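Local coordinates for uncharacterized protein (Bacteroides fragilis, PDB 3NNG) that is of unknown function but, as an F5/8 type C (discoidin-like) domain with a bound calcium ion, may bind carbohydrate or another surface ligand, at residues 22-27 with 62-67; 40-45 with 149-154; 48-53 with 81-86. The protein carries 1 engineered substitution. One frame throughout, in Å; residues are numbered along the deposited sequence.

Contact 1. Residues 22-27 with 62-67; sequences WSVSCS and CWWNTV
Ser27 lays its CB over one face of the Trp63 indole, a CH-pi contact 17° off the normal of the five-membered ring. The same face carries the backbone of Cys26 and Ser27, with Ser27 N over the centre of the ring system, while Ser25 OG meets the ring edge in plane, 3.9 Å from Trp63 CZ3. A chi1 of 56° places Trp63 CG between its backbone N and carbonyl carbon and folds the indole against the partner strand. On the side of the sheet that holds Val24, Cys26, Trp64 and Thr66, the Trp64 ring has Ser25 O over the rim of one face and Trp22 CZ3 at its edge, and Val24 CG1 reaches Trp64 CZ2 obliquely at 3.6 Å. Thr66 CG2 lies over the rim of one face of the Trp22 ring. Thr66 OG1 is pressed to 3.3 Å from Trp22 CE3 and is buried without a polar partner.

Between these side chains the two strands run antiparallel, their axes coming within 4.6 Å. Ser23 with Val67 and Ser25 with Asn65 are the hydrogen-bonded pairs; the bond from Val67 N to Ser23 O is 2.8 Å long and nearly straight (173°). Pairing outlasts strand 23-26: Ser27 N gives to Trp63 O at 3.0 Å, and Ser27 OG accepts from Trp63 N at 3.2 Å, the hydroxyl standing in for a strand carbonyl.

Trp63 NE1 is hydrogen-bonded to Glu61 OE2, its ring makes a cation-pi contact with Arg139, and Trp64 NE1 donates to Ala39 O. Within the beta-sandwich of the F5/8 type C fold, strand 63-68 is flanked by 23-26 and by 124-144, and the Trp64 ring meets Phe151 of strand 148-159 edge-to-face and Trp51 of strand 51-54 at a slant.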
ATOM      1  N   TRP A  22      -6.556  11.907   1.007  1.00 16.18           N
ATOM      2  CA  TRP A  22      -6.703  10.691   0.216  1.00 17.78           C
ATOM      3  C   TRP A  22      -8.087  10.058   0.362  1.00 18.85           C
ATOM      4  O   TRP A  22      -8.747  10.159   1.407  1.00 18.28           O
ATOM      5  CB  TRP A  22      -5.641   9.673   0.619  1.00 16.40           C
ATOM      6  CG  TRP A  22      -4.286  10.026   0.131  1.00 20.12           C
ATOM      7  CD1 TRP A  22      -3.896  11.202  -0.478  1.00 16.17           C
ATOM      8  CD2 TRP A  22      -3.121   9.203   0.205  1.00 19.64           C
ATOM      9  NE1 TRP A  22      -2.549  11.149  -0.782  1.00 20.17           N
ATOM     10  CE2 TRP A  22      -2.054   9.935  -0.370  1.00 19.35           C
ATOM     11  CE3 TRP A  22      -2.875   7.915   0.702  1.00 19.47           C
ATOM     12  CZ2 TRP A  22      -0.774   9.414  -0.469  1.00 20.14           C
ATOM     13  CZ3 TRP A  22      -1.605   7.408   0.612  1.00 21.65           C
ATOM     14  CH2 TRP A  22      -0.565   8.155   0.030  1.00 24.41           C
ATOM     15  N   SER A  23      -8.519   9.395  -0.700  1.00 19.68           N
ATOM     16  CA  SER A  23      -9.773   8.646  -0.697  1.00 17.95           C
ATOM     17  C   SER A  23      -9.407   7.185  -0.971  1.00 14.34           C
ATOM     18  O   SER A  23      -8.990   6.837  -2.073  1.00 19.81           O
ATOM     19  CB  SER A  23     -10.716   9.205  -1.771  1.00 15.23           C
ATOM     20  OG  SER A  23     -11.957   8.522  -1.794  1.00 22.67           O
ATOM     21  N   VAL A  24      -9.540   6.338   0.041  1.00 13.96           N
ATOM     22  CA  VAL A  24      -8.978   4.993  -0.031  1.00 20.30           C
ATOM     23  C   VAL A  24     -10.055   3.917  -0.080  1.00 19.41           C
ATOM     24  O   VAL A  24     -11.152   4.103   0.443  1.00 16.76           O
ATOM     25  CB  VAL A  24      -8.029   4.715   1.165  1.00 16.35           C
ATOM     26  CG1 VAL A  24      -6.989   5.827   1.292  1.00 16.52           C
ATOM     27  CG2 VAL A  24      -8.817   4.580   2.458  1.00 16.41           C
ATOM     28  N   SER A  25      -9.731   2.787  -0.698  1.00 13.59           N
ATOM     29  CA  SER A  25     -10.643   1.637  -0.737  1.00 16.34           C
ATOM     30  C   SER A  25      -9.834   0.355  -0.856  1.00 13.39           C
ATOM     31  O   SER A  25      -8.628   0.407  -1.060  1.00 13.66           O
ATOM     32  CB  SER A  25     -11.590   1.750  -1.936  1.00 18.10           C
ATOM     33  OG  SER A  25     -10.856   1.866  -3.143  1.00 14.95           O
ATOM     34  N   CYS A  26     -10.495  -0.792  -0.719  1.00 16.98           N
ATOM     35  CA  CYS A  26      -9.830  -2.090  -0.803  1.00 17.26           C
ATOM     36  C   CYS A  26     -10.772  -3.148  -1.339  1.00 23.55           C
ATOM     37  O   CYS A  26     -11.969  -2.922  -1.474  1.00 18.11           O
ATOM     38  CB  CYS A  26      -9.359  -2.553   0.562  1.00  9.38           C
ATOM     39  SG  CYS A  26     -10.729  -2.756   1.735  1.00 22.17           S
ATOM     40  N   SER A  27     -10.215  -4.318  -1.617  1.00 24.01           N
ATOM     41  CA  SER A  27     -10.963  -5.426  -2.176  1.00 20.10           C
ATOM     42  C   SER A  27     -12.051  -5.917  -1.222  1.00 19.86           C
ATOM     43  O   SER A  27     -13.193  -6.122  -1.621  1.00 22.81           O
ATOM     44  CB  SER A  27      -9.996  -6.557  -2.480  1.00 15.41           C
ATOM     45  OG  SER A  27      -9.237  -6.855  -1.326  1.00 13.47           O
ATOM     46  N   CYS A  62      -7.144  -9.338  -3.984  1.00 14.45           N
ATOM     47  CA  CYS A  62      -6.627  -8.759  -2.744  1.00 15.04           C
ATOM     48  C   CYS A  62      -5.868  -7.482  -3.057  1.00 15.96           C
ATOM     49  O   CYS A  62      -4.771  -7.530  -3.629  1.00 14.48           O
ATOM     50  CB  CYS A  62      -5.694  -9.753  -2.051  1.00 14.96           C
ATOM     51  SG  CYS A  62      -5.079  -9.188  -0.431  1.00 23.10           S
ATOM     52  N   TRP A  63      -6.440  -6.338  -2.698  1.00 12.16           N
ATOM     53  CA  TRP A  63      -5.828  -5.069  -3.097  1.00 19.72           C
ATOM     54  C   TRP A  63      -6.249  -3.880  -2.227  1.00 15.55           C
ATOM     55  O   TRP A  63      -7.280  -3.915  -1.542  1.00 16.83           O
ATOM     56  CB  TRP A  63      -6.092  -4.790  -4.582  1.00 13.01           C
ATOM     57  CG  TRP A  63      -7.558  -4.789  -4.950  1.00 14.62           C
ATOM     58  CD1 TRP A  63      -8.280  -5.835  -5.457  1.00 15.48           C
ATOM     59  CD2 TRP A  63      -8.478  -3.692  -4.824  1.00 10.58           C
ATOM     60  NE1 TRP A  63      -9.591  -5.460  -5.648  1.00 16.60           N
ATOM     61  CE2 TRP A  63      -9.736  -4.149  -5.272  1.00 15.12           C
ATOM     62  CE3 TRP A  63      -8.362  -2.371  -4.363  1.00 13.06           C
ATOM     63  CZ2 TRP A  63     -10.869  -3.329  -5.276  1.00 24.20           C
ATOM     64  CZ3 TRP A  63      -9.489  -1.559  -4.369  1.00 15.09           C
ATOM     65  CH2 TRP A  63     -10.724  -2.040  -4.825  1.00 17.52           C
ATOM     66  N   TRP A  64      -5.420  -2.843  -2.246  1.00 13.36           N
ATOM     67  CA  TRP A  64      -5.680  -1.608  -1.522  1.00 14.46           C
ATOM     68  C   TRP A  64      -5.408  -0.454  -2.492  1.00 18.65           C
ATOM     69  O   TRP A  64      -4.467  -0.503  -3.285  1.00 16.94           O
ATOM     70  CB  TRP A  64      -4.805  -1.532  -0.258  1.00 11.11           C
ATOM     71  CG  TRP A  64      -5.005  -0.290   0.605  1.00 12.18           C
ATOM     72  CD1 TRP A  64      -5.729  -0.185   1.781  1.00  9.54           C
ATOM     73  CD2 TRP A  64      -4.426   1.004   0.379  1.00 17.10           C
ATOM     74  NE1 TRP A  64      -5.632   1.100   2.283  1.00 14.12           N
ATOM     75  CE2 TRP A  64      -4.858   1.849   1.436  1.00  8.72           C
ATOM     76  CE3 TRP A  64      -3.590   1.530  -0.618  1.00 17.97           C
ATOM     77  CZ2 TRP A  64      -4.483   3.186   1.512  1.00  9.37           C
ATOM     78  CZ3 TRP A  64      -3.216   2.870  -0.540  1.00  8.44           C
ATOM     79  CH2 TRP A  64      -3.662   3.682   0.520  1.00  8.42           C
ATOM     80  N   ASN A  65      -6.247   0.572  -2.448  1.00 10.71           N
ATOM     81  CA  ASN A  65      -6.252   1.602  -3.483  1.00 12.80           C
ATOM     82  C   ASN A  65      -6.403   2.970  -2.851  1.00 15.61           C
ATOM     83  O   ASN A  65      -7.121   3.112  -1.854  1.00 14.05           O
ATOM     84  CB  ASN A  65      -7.418   1.363  -4.447  1.00 10.67           C
ATOM     85  CG  ASN A  65      -7.400   2.299  -5.646  1.00 12.35           C
ATOM     86  OD1 ASN A  65      -7.906   3.428  -5.587  1.00 17.74           O
ATOM     87  ND2 ASN A  65      -6.821   1.833  -6.740  1.00 10.41           N
ATOM     88  N   THR A  66      -5.722   3.968  -3.412  1.00 13.76           N
ATOM     89  CA  THR A  66      -5.922   5.349  -2.988  1.00 16.20           C
ATOM     90  C   THR A  66      -6.073   6.300  -4.178  1.00 18.91           C
ATOM     91  O   THR A  66      -5.306   6.241  -5.151  1.00 15.57           O
ATOM     92  CB  THR A  66      -4.791   5.851  -2.043  1.00 17.73           C
ATOM     93  OG1 THR A  66      -5.065   7.200  -1.639  1.00 15.80           O
ATOM     94  CG2 THR A  66      -3.426   5.802  -2.740  1.00 15.77           C
ATOM     95  N   VAL A  67      -7.092   7.150  -4.107  1.00 13.49           N
ATOM     96  CA  VAL A  67      -7.188   8.304  -4.989  1.00  7.13           C
ATOM     97  C   VAL A  67      -6.490   9.454  -4.278  1.00 10.60           C
ATOM     98  O   VAL A  67      -6.921   9.875  -3.205  1.00 15.10           O
ATOM     99  CB  VAL A  67      -8.661   8.701  -5.246  1.00 18.20           C
ATOM    100  CG1 VAL A  67      -8.748   9.734  -6.366  1.00 27.15           C
ATOM    101  CG2 VAL A  67      -9.498   7.475  -5.585  1.00 17.51           C
TER

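Contact 2. Residues 40-45 with 149-154; sequences HLAIDG and TGFAEI. With CA (calcium ion), chain C.
Ala42, in the 3-10 segment that leads into this loop, gives its carbonyl to the backbone of Glu153 and Ile154: Ile154 N donates to Ala42 O at 2.9 Å (160°), in the carbonyl plane, and Glu153 CA closes on the same oxygen in a CA-H...O contact of 3.1 Å. Ala42 CA in turn faces Ala152 O, 3.4 Å away. With the two backbones fixed this way, Leu41 O and Ala152 O come within 3.1 Å of each other; both oxygens bind the calcium ion, which probably offsets the repulsion of two acceptors this close.

Together with Asp44 OD1 and Glu153 OE2 they supply four of the seven calcium ligands. The other three come from Glu46 and Thr49, a site consistent with the structural calcium sites of many relatives with the F5/8 type C (discoidin) beta-sandwich fold.

Glu153 is bent at chi2 (-64°), which brings the carboxylate back toward the Asp44 and Gly45 amides and the metal. Its plane lies within 3° of that of Asp44, although the two side chains cross at about a right angle. Besides the metal, Glu153 OE2 receives weak bonds from Asp44 N and Gly45 N, while OE1 forms a salt bridge with Arg19. On the apolar side, Ala42 CB meets the edge of the Phe151 ring at CE2 (3.6 Å), and Ile43 CG2 packs on Ile154 CG2 (3.7 Å) against Trp64.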
ATOM      1  N   HIS A  40      -8.878   2.670   5.475  1.00 17.57           N
ATOM      2  CA  HIS A  40      -8.417   3.958   5.994  1.00 16.27           C
ATOM      3  C   HIS A  40      -7.461   3.749   7.164  1.00 17.75           C
ATOM      4  O   HIS A  40      -6.641   4.611   7.475  1.00 19.45           O
ATOM      5  CB  HIS A  40      -9.617   4.809   6.440  1.00 16.80           C
ATOM      6  CG  HIS A  40     -10.409   4.194   7.553  1.00 19.60           C
ATOM      7  ND1 HIS A  40     -11.369   3.223   7.337  1.00 25.18           N
ATOM      8  CD2 HIS A  40     -10.381   4.397   8.890  1.00 17.32           C
ATOM      9  CE1 HIS A  40     -11.897   2.862   8.488  1.00 22.06           C
ATOM     10  NE2 HIS A  40     -11.311   3.556   9.452  1.00 20.09           N
ATOM     11  N   LEU A  41      -7.566   2.599   7.817  1.00 12.65           N
ATOM     12  CA  LEU A  41      -6.659   2.303   8.924  1.00 16.92           C
ATOM     13  C   LEU A  41      -5.220   2.122   8.460  1.00 18.80           C
ATOM     14  O   LEU A  41      -4.314   2.217   9.259  1.00 13.24           O
ATOM     15  CB  LEU A  41      -7.122   1.084   9.727  1.00 19.09           C
ATOM     16  CG  LEU A  41      -8.494   1.217  10.400  1.00 12.74           C
ATOM     17  CD1 LEU A  41      -8.887  -0.077  11.097  1.00 13.97           C
ATOM     18  CD2 LEU A  41      -8.527   2.372  11.400  1.00 13.19           C
ATOM     19  N   ALA A  42      -5.001   1.876   7.172  1.00 17.27           N
ATOM     20  CA  ALA A  42      -3.628   1.801   6.662  1.00 16.83           C
ATOM     21  C   ALA A  42      -2.934   3.166   6.520  1.00 18.85           C
ATOM     22  O   ALA A  42      -1.718   3.225   6.294  1.00 18.84           O
ATOM     23  CB  ALA A  42      -3.594   1.063   5.327  1.00 11.58           C
ATOM     24  N   ILE A  43      -3.692   4.258   6.617  1.00 18.96           N
ATOM     25  CA  ILE A  43      -3.105   5.587   6.422  1.00 20.28           C
ATOM     26  C   ILE A  43      -3.383   6.555   7.577  1.00 25.27           C
ATOM     27  O   ILE A  43      -3.446   7.765   7.370  1.00 22.90           O
ATOM     28  CB  ILE A  43      -3.573   6.239   5.092  1.00 14.29           C
ATOM     29  CG1 ILE A  43      -5.100   6.365   5.062  1.00 12.74           C
ATOM     30  CG2 ILE A  43      -3.079   5.419   3.873  1.00 14.68           C
ATOM     31  CD1 ILE A  43      -5.600   7.473   4.148  1.00 10.19           C
ATOM     32  N   ASP A  44      -3.547   6.035   8.791  1.00 17.86           N
ATOM     33  CA  ASP A  44      -3.910   6.901   9.919  1.00 11.95           C
ATOM     34  C   ASP A  44      -2.737   7.248  10.839  1.00 14.96           C
ATOM     35  O   ASP A  44      -2.911   7.950  11.833  1.00 20.44           O
ATOM     36  CB  ASP A  44      -5.078   6.308  10.722  1.00 15.70           C
ATOM     37  CG  ASP A  44      -4.722   4.995  11.397  1.00 21.48           C
ATOM     38  OD1 ASP A  44      -3.531   4.623  11.373  1.00 19.28           O
ATOM     39  OD2 ASP A  44      -5.632   4.345  11.961  1.00 17.35           O
ATOM     40  N   GLY A  45      -1.547   6.765  10.496  1.00 15.77           N
ATOM     41  CA  GLY A  45      -0.340   7.080  11.241  1.00 15.78           C
ATOM     42  C   GLY A  45      -0.061   6.183  12.432  1.00 24.67           C
ATOM     43  O   GLY A  45       0.913   6.409  13.147  1.00 22.80           O
ATOM     44  N   THR A 149      -3.860 -11.249   4.424  1.00 20.10           N
ATOM     45  CA  THR A 149      -2.767 -10.303   4.596  1.00 15.75           C
ATOM     46  C   THR A 149      -3.311  -8.882   4.799  1.00 20.05           C
ATOM     47  O   THR A 149      -4.530  -8.667   4.866  1.00 16.47           O
ATOM     48  CB  THR A 149      -1.750 -10.385   3.395  1.00 21.85           C
ATOM     49  OG1 THR A 149      -0.545  -9.672   3.707  1.00 19.48           O
ATOM     50  CG2 THR A 149      -2.352  -9.821   2.104  1.00 16.68           C
ATOM     51  N   GLY A 150      -2.404  -7.915   4.893  1.00 19.89           N
ATOM     52  CA  GLY A 150      -2.778  -6.523   5.060  1.00 22.11           C
ATOM     53  C   GLY A 150      -1.552  -5.726   5.456  1.00 20.90           C
ATOM     54  O   GLY A 150      -0.436  -6.207   5.309  1.00 19.88           O
ATOM     55  N   PHE A 151      -1.757  -4.514   5.961  1.00 14.66           N
ATOM     56  CA  PHE A 151      -0.645  -3.721   6.477  1.00 12.13           C
ATOM     57  C   PHE A 151      -1.155  -2.564   7.317  1.00 19.41           C
ATOM     58  O   PHE A 151      -2.263  -2.080   7.104  1.00 16.79           O
ATOM     59  CB  PHE A 151       0.299  -3.244   5.363  1.00 10.54           C
ATOM     60  CG  PHE A 151      -0.406  -2.722   4.127  1.00 16.87           C
ATOM     61  CD1 PHE A 151      -0.307  -3.399   2.919  1.00 17.41           C
ATOM     62  CD2 PHE A 151      -1.136  -1.537   4.168  1.00  6.91           C
ATOM     63  CE1 PHE A 151      -0.944  -2.921   1.776  1.00 19.80           C
ATOM     64  CE2 PHE A 151      -1.771  -1.049   3.042  1.00  8.58           C
ATOM     65  CZ  PHE A 151      -1.685  -1.746   1.832  1.00 14.83           C
ATOM     66  N   ALA A 152      -0.353  -2.146   8.293  1.00 15.09           N
ATOM     67  CA  ALA A 152      -0.824  -1.196   9.288  1.00 16.91           C
ATOM     68  C   ALA A 152      -0.608   0.214   8.805  1.00 16.51           C
ATOM     69  O   ALA A 152      -1.379   1.104   9.116  1.00 11.79           O
ATOM     70  CB  ALA A 152      -0.133  -1.417  10.611  1.00 17.98           C
ATOM     71  N   GLU A 153       0.439   0.406   8.020  1.00 15.66           N
ATOM     72  CA  GLU A 153       0.766   1.723   7.512  1.00 13.06           C
ATOM     73  C   GLU A 153       1.373   1.605   6.135  1.00 16.37           C
ATOM     74  O   GLU A 153       2.351   0.891   5.951  1.00 13.43           O
ATOM     75  CB  GLU A 153       1.760   2.406   8.455  1.00 18.20           C
ATOM     76  CG  GLU A 153       1.081   2.983   9.682  1.00 27.56           C
ATOM     77  CD  GLU A 153       0.102   4.083   9.299  1.00 28.84           C
ATOM     78  OE1 GLU A 153       0.524   5.038   8.618  1.00 32.36           O
ATOM     79  OE2 GLU A 153      -1.080   3.994   9.665  1.00 23.42           O
ATOM     80  N   ILE A 154       0.779   2.304   5.173  1.00 17.42           N
ATOM     81  CA  ILE A 154       1.383   2.475   3.865  1.00 18.58           C
ATOM     82  C   ILE A 154       1.612   3.959   3.591  1.00 19.49           C
ATOM     83  O   ILE A 154       0.812   4.806   3.988  1.00 12.28           O
ATOM     84  CB  ILE A 154       0.511   1.905   2.751  1.00 21.77           C
ATOM     85  CG1 ILE A 154       1.281   1.954   1.426  1.00 15.28           C
ATOM     86  CG2 ILE A 154      -0.836   2.672   2.666  1.00 10.00           C
ATOM     87  CD1 ILE A 154       0.642   1.113   0.332  1.00 21.86           C
TER
HETATM   88 CA    CA C 402      -2.602   2.220  10.915  1.00 22.95          CA

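Contact 3. Residues 48-53 with 81-86; sequences NTTWFT and KQSAYG. With CA (calcium ion), chain C.
Phe52 and Tyr85 form an oblique pair, with ring planes at 48° and centroids 5.3 Å apart; Tyr85 CD2 comes over one face of the Phe52 ring, 3.6 Å from Phe52 CE2. Ala84 CB sits over that ring too, offset toward the rim, and also touches Thr50 CG2 at 3.6 Å. With CG anti to the backbone N (chi1 -166°), Phe52 reaches out from its strand against the 81-86 loop. Gln82 approaches obliquely, its amide plane 53° from the phenyl ring, and OE1 lies 3.6 Å from Phe52 CE1.

That amide is gripped by its own loop: Gln82 OE1 accepts from both Ala84 N and Tyr85 N, the latter on a lone pair, and NE2 donates to Tyr85 O at 2.8 Å. Thr50 OG1 rests against Gln82 CB while donating to Trp51 O. Between the two segments a water donates to Asn48 O and Ser83 O, and Ser83 OG is hydrogen-bonded to Ile47 O.

Next to this packing, Thr49 chelates the calcium ion through O and OG1. The Gln82 amide and Thr50 OG1 are satisfied within their own segments, so the join to the calcium-bound segment rests on van der Waals packing and the bridging water.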
ATOM      1  N   ASN A  48      -0.722   0.279  15.335  1.00 25.00           N
ATOM      2  CA  ASN A  48      -1.607  -0.693  15.965  1.00 21.43           C
ATOM      3  C   ASN A  48      -2.995  -0.787  15.363  1.00 25.09           C
ATOM      4  O   ASN A  48      -3.819  -1.568  15.825  1.00 25.89           O
ATOM      5  CB  ASN A  48      -1.681  -0.455  17.470  1.00 34.36           C
ATOM      6  CG  ASN A  48      -0.459  -0.995  18.190  1.00 55.18           C
ATOM      7  OD1 ASN A  48      -0.136  -2.181  18.069  1.00 57.34           O
ATOM      8  ND2 ASN A  48       0.237  -0.129  18.928  1.00 59.58           N
ATOM      9  N   THR A  49      -3.253  -0.005  14.320  1.00 17.85           N
ATOM     10  CA  THR A  49      -4.485  -0.179  13.558  1.00 14.09           C
ATOM     11  C   THR A  49      -4.077  -0.626  12.168  1.00 18.83           C
ATOM     12  O   THR A  49      -3.075  -0.165  11.632  1.00 20.35           O
ATOM     13  CB  THR A  49      -5.292   1.115  13.485  1.00 17.61           C
ATOM     14  OG1 THR A  49      -4.505   2.118  12.840  1.00 20.03           O
ATOM     15  CG2 THR A  49      -5.670   1.605  14.905  1.00 12.21           C
ATOM     16  N   THR A  50      -4.828  -1.534  11.572  1.00 19.78           N
ATOM     17  CA  THR A  50      -4.361  -2.081  10.320  1.00 13.75           C
ATOM     18  C   THR A  50      -5.498  -2.383   9.366  1.00 15.91           C
ATOM     19  O   THR A  50      -6.625  -2.690   9.787  1.00 11.62           O
ATOM     20  CB  THR A  50      -3.560  -3.374  10.574  1.00  9.84           C
ATOM     21  OG1 THR A  50      -3.036  -3.875   9.340  1.00 18.96           O
ATOM     22  CG2 THR A  50      -4.476  -4.413  11.195  1.00 15.90           C
ATOM     23  N   TRP A  51      -5.197  -2.263   8.076  1.00 13.63           N
ATOM     24  CA  TRP A  51      -6.023  -2.859   7.042  1.00 16.89           C
ATOM     25  C   TRP A  51      -5.727  -4.359   7.032  1.00 21.20           C
ATOM     26  O   TRP A  51      -4.578  -4.775   7.134  1.00 19.21           O
ATOM     27  CB  TRP A  51      -5.710  -2.247   5.668  1.00 10.35           C
ATOM     28  CG  TRP A  51      -6.401  -2.963   4.553  1.00 13.19           C
ATOM     29  CD1 TRP A  51      -7.749  -3.099   4.387  1.00 14.67           C
ATOM     30  CD2 TRP A  51      -5.786  -3.658   3.450  1.00 15.32           C
ATOM     31  NE1 TRP A  51      -8.015  -3.816   3.243  1.00 20.22           N
ATOM     32  CE2 TRP A  51      -6.837  -4.175   2.656  1.00 21.57           C
ATOM     33  CE3 TRP A  51      -4.462  -3.877   3.058  1.00 19.22           C
ATOM     34  CZ2 TRP A  51      -6.592  -4.919   1.491  1.00 17.42           C
ATOM     35  CZ3 TRP A  51      -4.224  -4.614   1.901  1.00 17.14           C
ATOM     36  CH2 TRP A  51      -5.285  -5.123   1.132  1.00 16.68           C
ATOM     37  N   PHE A  52      -6.761  -5.176   6.928  1.00 19.62           N
ATOM     38  CA  PHE A  52      -6.557  -6.616   6.911  1.00 19.08           C
ATOM     39  C   PHE A  52      -7.659  -7.225   6.079  1.00 20.50           C
ATOM     40  O   PHE A  52      -8.794  -6.761   6.122  1.00 21.43           O
ATOM     41  CB  PHE A  52      -6.551  -7.197   8.331  1.00 13.75           C
ATOM     42  CG  PHE A  52      -6.014  -8.604   8.405  1.00 22.50           C
ATOM     43  CD1 PHE A  52      -4.641  -8.845   8.323  1.00 16.66           C
ATOM     44  CD2 PHE A  52      -6.876  -9.686   8.560  1.00 15.28           C
ATOM     45  CE1 PHE A  52      -4.133 -10.159   8.388  1.00 19.58           C
ATOM     46  CE2 PHE A  52      -6.379 -11.006   8.639  1.00 20.71           C
ATOM     47  CZ  PHE A  52      -5.007 -11.241   8.544  1.00 17.53           C
ATOM     48  N   THR A  53      -7.334  -8.256   5.313  1.00 18.43           N
ATOM     49  CA  THR A  53      -8.311  -8.800   4.387  1.00 21.63           C
ATOM     50  C   THR A  53      -8.014 -10.247   4.011  1.00 25.82           C
ATOM     51  O   THR A  53      -7.022 -10.832   4.451  1.00 20.61           O
ATOM     52  CB  THR A  53      -8.307  -7.959   3.102  1.00 21.13           C
ATOM     53  OG1 THR A  53      -9.345  -8.389   2.218  1.00 23.61           O
ATOM     54  CG2 THR A  53      -6.957  -8.084   2.419  1.00 23.03           C
ATOM     55  N   LYS A  81       4.399  -4.151   8.843  1.00 10.53           N
ATOM     56  CA  LYS A  81       3.605  -5.312   9.224  1.00 15.67           C
ATOM     57  C   LYS A  81       2.125  -4.922   9.270  1.00 16.25           C
ATOM     58  O   LYS A  81       1.787  -3.740   9.364  1.00 19.67           O
ATOM     59  CB  LYS A  81       4.015  -5.790  10.620  1.00 14.85           C
ATOM     60  CG  LYS A  81       3.805  -4.721  11.704  1.00 11.41           C
ATOM     61  CD  LYS A  81       3.948  -5.347  13.091  1.00 22.05           C
ATOM     62  CE  LYS A  81       3.758  -4.305  14.183  1.00 26.92           C
ATOM     63  NZ  LYS A  81       3.877  -4.898  15.535  1.00 26.59           N
ATOM     64  N   GLN A  82       1.241  -5.910   9.199  1.00 18.82           N
ATOM     65  CA  GLN A  82      -0.127  -5.722   9.673  1.00 16.16           C
ATOM     66  C   GLN A  82      -0.114  -6.107  11.146  1.00 17.48           C
ATOM     67  O   GLN A  82       0.725  -6.909  11.578  1.00 12.53           O
ATOM     68  CB  GLN A  82      -1.128  -6.599   8.904  1.00 15.67           C
ATOM     69  CG  GLN A  82      -0.767  -8.080   8.800  1.00 17.98           C
ATOM     70  CD  GLN A  82      -1.039  -8.853  10.089  1.00 25.70           C
ATOM     71  OE1 GLN A  82      -2.018  -8.593  10.790  1.00 22.96           O
ATOM     72  NE2 GLN A  82      -0.171  -9.820  10.395  1.00 15.96           N
ATOM     73  N   SER A  83      -1.037  -5.555  11.921  1.00 14.42           N
ATOM     74  CA  SER A  83      -1.018  -5.783  13.366  1.00 20.57           C
ATOM     75  C   SER A  83      -2.308  -6.414  13.867  1.00 23.99           C
ATOM     76  O   SER A  83      -2.676  -6.231  15.019  1.00 28.98           O
ATOM     77  CB  SER A  83      -0.756  -4.472  14.114  1.00 26.39           C
ATOM     78  OG  SER A  83      -1.720  -3.489  13.749  1.00 34.80           O
ATOM     79  N   ALA A  84      -2.993  -7.149  13.000  1.00 32.66           N
ATOM     80  CA  ALA A  84      -4.250  -7.795  13.365  1.00 27.30           C
ATOM     81  C   ALA A  84      -3.993  -9.196  13.891  1.00 28.56           C
ATOM     82  O   ALA A  84      -4.596  -9.626  14.884  1.00 27.05           O
ATOM     83  CB  ALA A  84      -5.180  -7.858  12.152  1.00 24.29           C
ATOM     84  N   TYR A  85      -3.098  -9.907  13.211  1.00 28.69           N
ATOM     85  CA  TYR A  85      -2.791 -11.291  13.542  1.00 31.38           C
ATOM     86  C   TYR A  85      -1.305 -11.597  13.361  1.00 32.58           C
ATOM     87  O   TYR A  85      -0.510 -10.703  13.082  1.00 27.65           O
ATOM     88  CB  TYR A  85      -3.641 -12.235  12.700  1.00 31.20           C
ATOM     89  CG  TYR A  85      -5.131 -12.148  12.986  1.00 32.68           C
ATOM     90  CD1 TYR A  85      -5.701 -12.846  14.055  1.00 29.08           C
ATOM     91  CD2 TYR A  85      -5.970 -11.383  12.183  1.00 33.02           C
ATOM     92  CE1 TYR A  85      -7.056 -12.777  14.317  1.00 28.96           C
ATOM     93  CE2 TYR A  85      -7.332 -11.309  12.434  1.00 31.34           C
ATOM     94  CZ  TYR A  85      -7.868 -12.017  13.498  1.00 35.68           C
ATOM     95  OH  TYR A  85      -9.220 -11.949  13.751  1.00 46.37           O
ATOM     96  N   GLY A  86      -0.938 -12.862  13.518  1.00 22.29           N
ATOM     97  CA  GLY A  86       0.457 -13.252  13.472  1.00 25.15           C
ATOM     98  C   GLY A  86       1.218 -12.820  12.235  1.00 21.58           C
ATOM     99  O   GLY A  86       0.644 -12.604  11.170  1.00 20.66           O
TER
HETATM  100 CA    CA C 402      -2.602   2.220  10.915  1.00 22.95          CA
HETATM  101  O   HOH W   1      -4.001  -4.356  16.163  1.00 35.09           O

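All three contacts lie in one F5/8 type C domain and reach the same antiparallel sheet. Contacts 2 and 3 are closest, with centres about 8 Å apart; contact 1 lies about 11 Å from contact 2 and 16 Å from contact 3. Along the chain, contact 3 is nested in the loop that contact 2 closes, whereas the segments of contact 1 alternate with those of both others. Strands 51-54 and 148-159 are neighbours, joined by Thr53 N and Thr149 O, and the calcium ion ties contacts 2 and 3 together. Val24 of contact 1 packs on Ile43 and Cys26 on Trp51, which places the calcium loops at one end of the sandwich, against its aromatic core.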